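Local coordinates for ATP-dependent 6-phosphofructokinase subunit beta (Saccharomyces cerevisiae, PDB 3O8O), which catalyses the ATP-dependent phosphorylation of fructose 6-phosphate to fructose 1,6-bisphosphate, the first committing step of glycolysis, at residues 438-443 with 481-486; 475-480 with 508-513. All coordinates share one frame; numbering follows the deposited sequence.

In the C-terminal regulatory PFK domain, the chain passes from helix 432-439 through the turn at Glu440 into strand 442-444, the first side of contact 1. After 37 intervening residues it returns along helix 473-483 to 481-486 and closes that loop. Contact 2 starts before the return is complete, at 475-480 on the same helix, and closes only at 508-513, after strand 487-492 and helix 494-504. The two loops therefore cross, sharing helix 473-483, with contact centres about 10 Å apart. Together they tie this helix to the edge strand 442-444 and to the loop leading into strand 519-521. Phe480 and Phe485, stacked edge-to-face, bridge the contacts.

Contact 1: residues 438-443 with 481-486; sequences RHESVR and QKYEFD
Glu440 OE2 is gripped from two directions, by a salt bridge from Lys482 NZ at 2.9 Å and by a weak hydrogen bond from Tyr483 OH at 3.1 Å, though the position of OE2, crowded by the ring of Tyr479, is doubtful, and with it both bonds. The glutamate leaves the turn after helix 432-439 fully extended, with CG anti to the backbone nitrogen (chi1 176°), and crosses both partners at about a right angle. Its carboxylate plane stands nearly perpendicular to the tyrosine ring, 89° apart, with OE2 at the ring's edge. Beside this polar cluster the contact turns apolar. Val442 lays CB over one face of the Tyr483 ring, 4.0 Å from the centroid, in a CH-pi contact. Its CG1 also meets the edge of the Phe485 ring, 3.9 Å from CZ, while the Tyr483 CB covers a face of that same ring. One valine thus touches two aromatic rings, the face of Tyr483 and the edge of Phe485. Val442 and Phe485 both rest on Tyr427 of strand 425-429, the antiparallel neighbour of edge strand 442-444, so the C-terminal end of helix 473-483 is packed against this margin of the sheet.

Contact 2: residues 475-480 with 508-513; sequences MIAYYF and ESYPAF
Ala477 and Ala512 bring the two backbones to their nearest approach, 5.6 Å between CA atoms, where helix 473-483 runs past the short 3-10 turn 511-513. The turn belongs to a beta-alpha-beta crossover of the Rossmann-like sheet, formed by strand 487-492, helix 494-504 and strand 519-521, and lies in the connection that carries the chain from the helix into the second strand; helix 473-483 is the one that precedes the crossover's first strand. Most of the contact is made by apolar side chains. Phe513 supplies the main wedge: with CG anti to its own carbonyl carbon (chi1 -56°), its ring reaches the helix and puts CZ 3.6 Å from Ala477 CB. The same CZ lies 4.0 Å from Ile476 CG2, which meets the ring at its edge. On the next turn of the helix, Phe480 receives the edge of Phe513 against its face in an offset edge-to-face pair, with ring centroids 5.3 Å apart and planes inclined at 76°. Phe485 lies beyond Phe480, toward the start of strand 487-492. An alanine in place of Phe513 would probably open a gap among Ile476, Ala477 and Phe480, leaving the face of Phe480 without the edge of Phe513 against it. Tyr510 also touches the Ala477 methyl, through ring atom CD1, at roughly a right angle to the approach of Phe513. The turn itself is closed by a backbone hydrogen bond from Phe513 N to Tyr510 O, 3.1 Å long, and Arg507 NE donates to Phe513 O. Ala512 completes the contact, its CB lying 3.5 Å from Ala477 O and 3.9 Å from Phe480 CB.

Contact 1: residues 438-443 with 481-486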
ATOM      1  N   ARG B 438     -29.630  18.642  -7.206  1.00 67.05           N
ATOM      2  CA  ARG B 438     -30.195  18.111  -5.970  1.00 67.69           C
ATOM      3  C   ARG B 438     -30.776  19.097  -4.949  1.00 67.82           C
ATOM      4  O   ARG B 438     -31.516  18.674  -4.055  1.00 67.66           O
ATOM      5  CB  ARG B 438     -29.177  17.207  -5.274  1.00 32.61           C
ATOM      6  N   HIS B 439     -30.461  20.387  -5.062  1.00 60.27           N
ATOM      7  CA  HIS B 439     -31.007  21.362  -4.118  1.00 60.70           C
ATOM      8  C   HIS B 439     -31.326  22.718  -4.715  1.00 60.70           C
ATOM      9  O   HIS B 439     -31.467  23.685  -3.960  1.00 60.58           O
ATOM     10  CB  HIS B 439     -30.057  21.603  -2.950  1.00 81.23           C
ATOM     11  CG  HIS B 439     -29.699  20.368  -2.197  1.00 81.23           C
ATOM     12  ND1 HIS B 439     -30.633  19.422  -1.831  1.00 81.23           N
ATOM     13  CD2 HIS B 439     -28.512  19.931  -1.717  1.00 81.23           C
ATOM     14  CE1 HIS B 439     -30.033  18.454  -1.158  1.00 81.23           C
ATOM     15  NE2 HIS B 439     -28.744  18.739  -1.075  1.00 81.23           N
ATOM     16  N   GLU B 440     -31.433  22.807  -6.043  1.00 65.37           N
ATOM     17  CA  GLU B 440     -31.718  24.089  -6.680  1.00 65.37           C
ATOM     18  C   GLU B 440     -30.951  25.147  -5.851  1.00 65.37           C
ATOM     19  O   GLU B 440     -31.528  25.977  -5.147  1.00 64.90           O
ATOM     20  CB  GLU B 440     -33.236  24.352  -6.663  1.00 81.28           C
ATOM     21  CG  GLU B 440     -33.638  25.719  -7.213  1.00 81.28           C
ATOM     22  CD  GLU B 440     -35.123  25.983  -7.141  1.00 81.28           C
ATOM     23  OE1 GLU B 440     -35.715  25.788  -6.056  1.00 81.28           O
ATOM     24  OE2 GLU B 440     -35.688  26.401  -8.172  1.00 81.28           O
ATOM     25  N   SER B 441     -29.633  25.103  -5.928  1.00 81.28           N
ATOM     26  CA  SER B 441     -28.829  26.026  -5.143  1.00 81.28           C
ATOM     27  C   SER B 441     -28.523  27.409  -5.733  1.00 81.28           C
ATOM     28  O   SER B 441     -27.460  27.972  -5.441  1.00 81.28           O
ATOM     29  CB  SER B 441     -27.520  25.341  -4.787  1.00 81.01           C
ATOM     30  OG  SER B 441     -26.862  24.936  -5.973  1.00 81.01           O
ATOM     31  N   VAL B 442     -29.424  27.972  -6.543  1.00 57.02           N
ATOM     32  CA  VAL B 442     -29.139  29.289  -7.107  1.00 55.48           C
ATOM     33  C   VAL B 442     -29.370  30.371  -6.048  1.00 54.75           C
ATOM     34  O   VAL B 442     -30.263  30.248  -5.225  1.00 52.94           O
ATOM     35  CB  VAL B 442     -30.000  29.570  -8.353  1.00 67.85           C
ATOM     36  CG1 VAL B 442     -29.718  30.970  -8.863  1.00 67.75           C
ATOM     37  CG2 VAL B 442     -29.680  28.563  -9.441  1.00 67.88           C
ATOM     38  N   ARG B 443     -28.528  31.400  -6.049  1.00 69.06           N
ATOM     39  CA  ARG B 443     -28.651  32.504  -5.100  1.00 70.19           C
ATOM     40  C   ARG B 443     -28.218  33.798  -5.750  1.00 70.69           C
ATOM     41  O   ARG B 443     -27.472  33.798  -6.733  1.00 69.56           O
ATOM     42  CB  ARG B 443     -27.788  32.300  -3.847  1.00 79.29           C
ATOM     43  CG  ARG B 443     -28.577  31.943  -2.624  1.00 79.25           C
ATOM     44  CD  ARG B 443     -29.247  30.627  -2.920  1.00 79.81           C
ATOM     45  NE  ARG B 443     -30.122  30.150  -1.874  1.00 81.10           N
ATOM     46  CZ  ARG B 443     -30.584  28.908  -1.779  1.00 81.10           C
ATOM     47  NH1 ARG B 443     -30.255  27.979  -2.671  1.00 81.10           N
ATOM     48  NH2 ARG B 443     -31.398  28.608  -0.782  1.00 80.61           N
ATOM     49  N   GLN B 481     -32.964  27.447 -17.571  1.00 81.28           N
ATOM     50  CA  GLN B 481     -34.069  28.100 -18.269  1.00 81.28           C
ATOM     51  C   GLN B 481     -34.901  28.868 -17.251  1.00 81.28           C
ATOM     52  O   GLN B 481     -35.218  30.049 -17.452  1.00 81.28           O
ATOM     53  CB  GLN B 481     -34.945  27.054 -18.949  1.00 81.28           C
ATOM     54  CG  GLN B 481     -36.004  27.652 -19.826  1.00 81.28           C
ATOM     55  CD  GLN B 481     -37.005  26.630 -20.283  1.00 81.28           C
ATOM     56  OE1 GLN B 481     -37.866  26.922 -21.122  1.00 81.28           O
ATOM     57  NE2 GLN B 481     -36.911  25.414 -19.729  1.00 81.28           N
ATOM     58  N   LYS B 482     -35.229  28.189 -16.149  1.00 69.88           N
ATOM     59  CA  LYS B 482     -36.016  28.789 -15.091  1.00 69.27           C
ATOM     60  C   LYS B 482     -35.461  30.122 -14.644  1.00 69.01           C
ATOM     61  O   LYS B 482     -36.179  31.095 -14.593  1.00 68.97           O
ATOM     62  CB  LYS B 482     -36.123  27.876 -13.880  1.00 60.77           C
ATOM     63  CG  LYS B 482     -36.656  28.622 -12.679  1.00 60.79           C
ATOM     64  CD  LYS B 482     -36.959  27.724 -11.490  1.00 61.05           C
ATOM     65  CE  LYS B 482     -37.522  28.563 -10.331  1.00 61.56           C
ATOM     66  NZ  LYS B 482     -38.061  27.728  -9.230  1.00 61.47           N
ATOM     67  N   TYR B 483     -34.186  30.188 -14.315  1.00 63.47           N
ATOM     68  CA  TYR B 483     -33.653  31.462 -13.879  1.00 62.64           C
ATOM     69  C   TYR B 483     -33.259  32.373 -15.029  1.00 63.91           C
ATOM     70  O   TYR B 483     -32.877  33.515 -14.810  1.00 64.04           O
ATOM     71  CB  TYR B 483     -32.481  31.240 -12.936  1.00 69.66           C
ATOM     72  CG  TYR B 483     -32.916  30.655 -11.613  1.00 67.52           C
ATOM     73  CD1 TYR B 483     -33.286  29.311 -11.506  1.00 66.92           C
ATOM     74  CD2 TYR B 483     -32.989  31.456 -10.473  1.00 66.84           C
ATOM     75  CE1 TYR B 483     -33.715  28.782 -10.303  1.00 66.35           C
ATOM     76  CE2 TYR B 483     -33.420  30.942  -9.264  1.00 65.72           C
ATOM     77  CZ  TYR B 483     -33.779  29.604  -9.182  1.00 65.92           C
ATOM     78  OH  TYR B 483     -34.196  29.092  -7.972  1.00 64.69           O
ATOM     79  N   GLU B 484     -33.372  31.873 -16.253  1.00 81.28           N
ATOM     80  CA  GLU B 484     -33.038  32.663 -17.430  1.00 81.28           C
ATOM     81  C   GLU B 484     -31.613  33.227 -17.347  1.00 81.28           C
ATOM     82  O   GLU B 484     -31.404  34.432 -17.159  1.00 81.28           O
ATOM     83  N   PHE B 485     -30.629  32.350 -17.480  1.00 80.99           N
ATOM     84  CA  PHE B 485     -29.245  32.782 -17.436  1.00 80.99           C
ATOM     85  C   PHE B 485     -28.837  33.101 -18.858  1.00 80.71           C
ATOM     86  O   PHE B 485     -28.965  32.257 -19.740  1.00 80.99           O
ATOM     87  CB  PHE B 485     -28.349  31.663 -16.881  1.00 58.79           C
ATOM     88  CG  PHE B 485     -28.599  31.328 -15.421  1.00 57.36           C
ATOM     89  CD1 PHE B 485     -28.732  32.353 -14.462  1.00 56.40           C
ATOM     90  CD2 PHE B 485     -28.650  29.992 -14.997  1.00 56.30           C
ATOM     91  CE1 PHE B 485     -28.908  32.061 -13.112  1.00 55.73           C
ATOM     92  CE2 PHE B 485     -28.826  29.689 -13.646  1.00 56.29           C
ATOM     93  CZ  PHE B 485     -28.955  30.727 -12.698  1.00 56.09           C
ATOM     94  N   ASP B 486     -28.364  34.321 -19.091  1.00 81.28           N
ATOM     95  CA  ASP B 486     -27.919  34.718 -20.429  1.00 81.28           C
ATOM     96  C   ASP B 486     -26.517  34.156 -20.662  1.00 81.28           C
ATOM     97  O   ASP B 486     -26.127  33.836 -21.793  1.00 81.28           O
TER

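Contact 2: residues 475-480 with 508-513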
ATOM      1  N   MET B 475     -32.253  18.368 -15.112  1.00 69.00           N
ATOM      2  CA  MET B 475     -32.455  19.251 -13.980  1.00 69.00           C
ATOM      3  C   MET B 475     -31.609  20.506 -14.106  1.00 69.00           C
ATOM      4  O   MET B 475     -32.014  21.597 -13.675  1.00 69.00           O
ATOM      5  CB  MET B 475     -32.093  18.537 -12.676  1.00 81.28           C
ATOM      6  CG  MET B 475     -33.177  17.641 -12.122  1.00 81.28           C
ATOM      7  SD  MET B 475     -34.665  18.585 -11.720  1.00 81.28           S
ATOM      8  CE  MET B 475     -34.258  19.286 -10.088  1.00 81.28           C
ATOM      9  N   ILE B 476     -30.424  20.355 -14.682  1.00 79.07           N
ATOM     10  CA  ILE B 476     -29.538  21.494 -14.838  1.00 79.07           C
ATOM     11  C   ILE B 476     -30.187  22.480 -15.793  1.00 79.07           C
ATOM     12  O   ILE B 476     -30.522  23.606 -15.409  1.00 79.07           O
ATOM     13  CB  ILE B 476     -28.170  21.088 -15.437  1.00 81.28           C
ATOM     14  CG1 ILE B 476     -27.573  19.904 -14.660  1.00 81.28           C
ATOM     15  CG2 ILE B 476     -27.226  22.296 -15.414  1.00 81.28           C
ATOM     16  CD1 ILE B 476     -27.271  20.218 -13.190  1.00 69.57           C
ATOM     17  N   ALA B 477     -30.357  22.029 -17.039  1.00 81.28           N
ATOM     18  CA  ALA B 477     -30.954  22.824 -18.104  1.00 80.97           C
ATOM     19  C   ALA B 477     -32.231  23.470 -17.606  1.00 80.46           C
ATOM     20  O   ALA B 477     -32.454  24.668 -17.835  1.00 79.68           O
ATOM     21  CB  ALA B 477     -31.243  21.940 -19.314  1.00 71.54           C
ATOM     22  N   TYR B 478     -33.057  22.675 -16.920  1.00 79.06           N
ATOM     23  CA  TYR B 478     -34.316  23.157 -16.373  1.00 79.46           C
ATOM     24  C   TYR B 478     -34.100  24.421 -15.555  1.00 80.21           C
ATOM     25  O   TYR B 478     -34.520  25.504 -15.957  1.00 81.25           O
ATOM     26  CB  TYR B 478     -34.962  22.099 -15.492  1.00 81.28           C
ATOM     27  CG  TYR B 478     -36.183  22.611 -14.761  1.00 81.28           C
ATOM     28  CD1 TYR B 478     -37.358  22.912 -15.453  1.00 81.28           C
ATOM     29  CD2 TYR B 478     -36.157  22.819 -13.376  1.00 81.28           C
ATOM     30  CE1 TYR B 478     -38.481  23.406 -14.788  1.00 81.28           C
ATOM     31  CE2 TYR B 478     -37.269  23.312 -12.699  1.00 81.28           C
ATOM     32  CZ  TYR B 478     -38.434  23.604 -13.408  1.00 81.28           C
ATOM     33  OH  TYR B 478     -39.548  24.089 -12.742  1.00 81.28           O
ATOM     34  N   TYR B 479     -33.451  24.284 -14.406  1.00 61.39           N
ATOM     35  CA  TYR B 479     -33.188  25.433 -13.556  1.00 61.36           C
ATOM     36  C   TYR B 479     -32.564  26.571 -14.339  1.00 61.69           C
ATOM     37  O   TYR B 479     -32.847  27.745 -14.095  1.00 60.89           O
ATOM     38  CB  TYR B 479     -32.264  25.037 -12.423  1.00 81.28           C
ATOM     39  CG  TYR B 479     -32.954  24.264 -11.336  1.00 81.28           C
ATOM     40  CD1 TYR B 479     -34.021  24.823 -10.635  1.00 81.28           C
ATOM     41  CD2 TYR B 479     -32.514  22.997 -10.965  1.00 81.28           C
ATOM     42  CE1 TYR B 479     -34.629  24.143  -9.586  1.00 81.28           C
ATOM     43  CE2 TYR B 479     -33.113  22.313  -9.915  1.00 81.28           C
ATOM     44  CZ  TYR B 479     -34.169  22.895  -9.225  1.00 81.28           C
ATOM     45  OH  TYR B 479     -34.738  22.249  -8.148  1.00 81.28           O
ATOM     46  N   PHE B 480     -31.705  26.223 -15.282  1.00 81.28           N
ATOM     47  CA  PHE B 480     -31.057  27.238 -16.100  1.00 81.28           C
ATOM     48  C   PHE B 480     -32.140  28.100 -16.745  1.00 81.28           C
ATOM     49  O   PHE B 480     -32.220  29.321 -16.495  1.00 81.28           O
ATOM     50  CB  PHE B 480     -30.198  26.571 -17.180  1.00 81.16           C
ATOM     51  CG  PHE B 480     -28.718  26.718 -16.953  1.00 81.16           C
ATOM     52  CD1 PHE B 480     -28.192  26.697 -15.668  1.00 81.16           C
ATOM     53  CD2 PHE B 480     -27.851  26.861 -18.034  1.00 81.16           C
ATOM     54  CE1 PHE B 480     -26.836  26.816 -15.459  1.00 81.16           C
ATOM     55  CE2 PHE B 480     -26.483  26.978 -17.830  1.00 81.16           C
ATOM     56  CZ  PHE B 480     -25.974  26.956 -16.541  1.00 81.16           C
ATOM     57  N   GLU B 508     -27.473  21.609 -28.569  1.00 75.85           N
ATOM     58  CA  GLU B 508     -28.605  21.077 -29.300  1.00 75.85           C
ATOM     59  C   GLU B 508     -29.006  19.882 -28.439  1.00 75.85           C
ATOM     60  O   GLU B 508     -28.198  18.991 -28.201  1.00 75.85           O
ATOM     61  CB  GLU B 508     -28.104  20.756 -30.732  1.00 81.28           C
ATOM     62  CG  GLU B 508     -28.287  19.386 -31.386  1.00 81.28           C
ATOM     63  CD  GLU B 508     -27.987  18.192 -30.512  1.00 81.28           C
ATOM     64  OE1 GLU B 508     -26.800  17.791 -30.373  1.00 81.28           O
ATOM     65  OE2 GLU B 508     -28.980  17.659 -29.965  1.00 81.28           O
ATOM     66  N   SER B 509     -30.226  19.945 -27.903  1.00 74.66           N
ATOM     67  CA  SER B 509     -30.821  18.925 -27.021  1.00 74.66           C
ATOM     68  C   SER B 509     -31.387  19.627 -25.792  1.00 74.66           C
ATOM     69  O   SER B 509     -32.339  19.171 -25.177  1.00 74.66           O
ATOM     70  CB  SER B 509     -29.790  17.884 -26.573  1.00 81.28           C
ATOM     71  OG  SER B 509     -30.304  16.564 -26.697  1.00 81.28           O
ATOM     72  N   TYR B 510     -30.777  20.744 -25.434  1.00 81.28           N
ATOM     73  CA  TYR B 510     -31.219  21.545 -24.299  1.00 81.28           C
ATOM     74  C   TYR B 510     -30.853  22.991 -24.648  1.00 81.28           C
ATOM     75  O   TYR B 510     -29.765  23.461 -24.320  1.00 81.28           O
ATOM     76  CB  TYR B 510     -30.481  21.130 -23.020  1.00 80.99           C
ATOM     77  CG  TYR B 510     -30.769  19.727 -22.519  1.00 80.99           C
ATOM     78  CD1 TYR B 510     -31.633  19.514 -21.439  1.00 80.99           C
ATOM     79  CD2 TYR B 510     -30.159  18.615 -23.105  1.00 80.99           C
ATOM     80  CE1 TYR B 510     -31.882  18.233 -20.954  1.00 80.99           C
ATOM     81  CE2 TYR B 510     -30.404  17.325 -22.628  1.00 80.99           C
ATOM     82  CZ  TYR B 510     -31.267  17.141 -21.555  1.00 80.99           C
ATOM     83  OH  TYR B 510     -31.526  15.866 -21.102  1.00 80.99           O
ATOM     84  N   PRO B 511     -31.759  23.717 -25.321  1.00 81.28           N
ATOM     85  CA  PRO B 511     -31.504  25.109 -25.710  1.00 81.28           C
ATOM     86  C   PRO B 511     -31.149  26.108 -24.597  1.00 81.28           C
ATOM     87  O   PRO B 511     -30.830  27.265 -24.894  1.00 81.28           O
ATOM     88  CB  PRO B 511     -32.782  25.488 -26.447  1.00 80.26           C
ATOM     89  CG  PRO B 511     -33.814  24.722 -25.686  1.00 80.57           C
ATOM     90  CD  PRO B 511     -33.161  23.358 -25.594  1.00 81.27           C
ATOM     91  N   ALA B 512     -31.201  25.684 -23.330  1.00 81.28           N
ATOM     92  CA  ALA B 512     -30.859  26.587 -22.217  1.00 81.28           C
ATOM     93  C   ALA B 512     -29.347  26.843 -22.160  1.00 81.28           C
ATOM     94  O   ALA B 512     -28.878  27.819 -21.561  1.00 81.28           O
ATOM     95  CB  ALA B 512     -31.340  26.004 -20.884  1.00 78.30           C
ATOM     96  N   PHE B 513     -28.596  25.950 -22.800  1.00 81.28           N
ATOM     97  CA  PHE B 513     -27.144  26.027 -22.858  1.00 81.28           C
ATOM     98  C   PHE B 513     -26.702  26.749 -24.122  1.00 81.28           C
ATOM     99  O   PHE B 513     -25.510  26.883 -24.389  1.00 81.28           O
ATOM    100  CB  PHE B 513     -26.555  24.615 -22.833  1.00 70.36           C
ATOM    101  CG  PHE B 513     -26.980  23.805 -21.639  1.00 70.32           C
ATOM    102  CD1 PHE B 513     -27.141  24.414 -20.394  1.00 69.66           C
ATOM    103  CD2 PHE B 513     -27.188  22.433 -21.746  1.00 70.43           C
ATOM    104  CE1 PHE B 513     -27.500  23.676 -19.276  1.00 69.69           C
ATOM    105  CE2 PHE B 513     -27.549  21.679 -20.627  1.00 70.43           C
ATOM    106  CZ  PHE B 513     -27.704  22.305 -19.391  1.00 69.89           C
TER